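Uncharacterized esterase YxiM (Bacillus subtilis, PDB 2O14) is an uncharacterised member of the GDSL lipolytic enzyme family and probably acts as an ester hydrolase, with a galactose-binding-like domain ahead of the hydrolase-like one. Local coordinates at residues A[136-139]-A[144-147]. Sequence-based numbering, arbitrary orientation.
Sequences VTEG and AFTL
Phe-145 and Val-136 carry a buried apolar contact between two sheets, close to the short connection from strand 131-138 to strand 146-156. No hydrogen bond crosses it. The Phe-145 ring lies against the backbone of Thr-137 and Glu-138. Thr-137 C sits over the centre of the Phe-145 ring, 3.8 Å above its plane. Glu-138 N covers the same face nearer the rim. The closest approach is Phe-145 CZ to Glu-138 CA, 3.3 Å. Glu-138 CG also meets Phe-145 CZ, at 3.9 Å, while Glu-138 OE2 makes a weak hydrogen bond to Tyr-72 OH. Tyr-72 also packs edge-to-face with the Phe-145 ring. The two strands belong to different sheets of the galactose-binding-like domain, consistent with a beta-sandwich. Strand 131-138 pairs with 100-105, and strand 146-156 with 65-69. The CB of Val-136 points toward 144-147, and its two methyls part. With Val-136 CG1 anti to the backbone N (chi1 179°), CG1 is turned to Phe-145 and CG2 to Leu-147. Val-136 CG1 lies 3.8 Å from Phe-145 CB. Val-136 CG2 reaches Leu-147 CB at 3.8 Å and Thr-146 O at 3.6 Å. Replacing Phe-145 with an alanine would probably open a gap beneath Thr-137 and Glu-138 and leave Tyr-72 without its aromatic partner. The hydroxyls of Thr-137 and Thr-146 bond away from this interface, to Gly-73 N and Asn-97 O.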
loop_
_atom_site.group_PDB
_atom_site.type_symbol
_atom_site.label_atom_id
_atom_site.label_comp_id
_atom_site.label_asym_id
_atom_site.label_seq_id
_atom_site.Cartn_x
_atom_site.Cartn_y
_atom_site.Cartn_z
ATOM N N VAL A 136 3.582 14.836 0.317
ATOM C CA VAL A 136 3.047 14.009 -0.755
ATOM C C VAL A 136 4.295 13.865 -1.600
ATOM O O VAL A 136 5.010 14.844 -1.816
ATOM C CB VAL A 136 1.930 14.737 -1.525
ATOM C CG1 VAL A 136 1.409 13.859 -2.662
ATOM C CG2 VAL A 136 0.799 15.076 -0.566
ATOM N N THR A 137 4.572 12.660 -2.075
ATOM C CA THR A 137 5.803 12.457 -2.814
ATOM C C THR A 137 5.729 11.536 -4.021
ATOM O O THR A 137 4.690 10.950 -4.345
ATOM C CB THR A 137 6.896 11.921 -1.865
ATOM O OG1 THR A 137 8.164 11.897 -2.534
ATOM C CG2 THR A 137 6.536 10.519 -1.405
ATOM N N GLU A 138 6.883 11.390 -4.653
ATOM C CA GLU A 138 7.022 10.591 -5.846
ATOM C C GLU A 138 6.304 9.270 -5.890
ATOM O O GLU A 138 6.538 8.352 -5.096
ATOM C CB GLU A 138 8.493 10.361 -6.177
ATOM C CG GLU A 138 8.753 10.321 -7.672
ATOM C CD GLU A 138 10.227 10.269 -8.006
ATOM O OE1 GLU A 138 10.854 9.220 -7.753
ATOM O OE2 GLU A 138 10.762 11.282 -8.512
ATOM N N GLY A 139 5.387 9.244 -6.843
ATOM C CA GLY A 139 4.614 8.084 -7.174
ATOM C C GLY A 139 5.116 8.107 -8.602
ATOM O O GLY A 139 6.118 7.471 -8.921
ATOM N N ALA A 144 2.391 16.302 -10.617
ATOM C CA ALA A 144 2.218 17.175 -9.463
ATOM C C ALA A 144 1.853 16.426 -8.184
ATOM O O ALA A 144 0.907 15.635 -8.155
ATOM C CB ALA A 144 1.158 18.226 -9.767
ATOM N N PHE A 145 2.615 16.682 -7.124
ATOM C CA PHE A 145 2.359 16.056 -5.829
ATOM C C PHE A 145 1.660 17.128 -5.000
ATOM O O PHE A 145 2.293 18.037 -4.466
ATOM C CB PHE A 145 3.684 15.613 -5.209
ATOM C CG PHE A 145 4.461 14.684 -6.099
ATOM C CD1 PHE A 145 3.836 13.582 -6.678
ATOM C CD2 PHE A 145 5.797 14.932 -6.402
ATOM C CE1 PHE A 145 4.527 12.740 -7.548
ATOM C CE2 PHE A 145 6.500 14.094 -7.273
ATOM C CZ PHE A 145 5.863 13.001 -7.846
ATOM N N THR A 146 0.340 17.015 -4.928
ATOM C CA THR A 146 -0.494 17.995 -4.249
ATOM C C THR A 146 -1.291 17.478 -3.060
ATOM O O THR A 146 -1.631 16.295 -2.988
ATOM C CB THR A 146 -1.496 18.580 -5.238
ATOM O OG1 THR A 146 -2.352 17.531 -5.700
ATOM C CG2 THR A 146 -0.778 19.187 -6.432
ATOM N N LEU A 147 -1.615 18.388 -2.147
ATOM C CA LEU A 147 -2.373 18.045 -0.947
ATOM C C LEU A 147 -3.508 19.056 -0.735
ATOM O O LEU A 147 -3.256 20.253 -0.633
ATOM C CB LEU A 147 -1.428 18.039 0.266
ATOM C CG LEU A 147 -2.067 17.703 1.619
ATOM C CD1 LEU A 147 -2.657 16.303 1.585
ATOM C CD2 LEU A 147 -1.033 17.822 2.725
#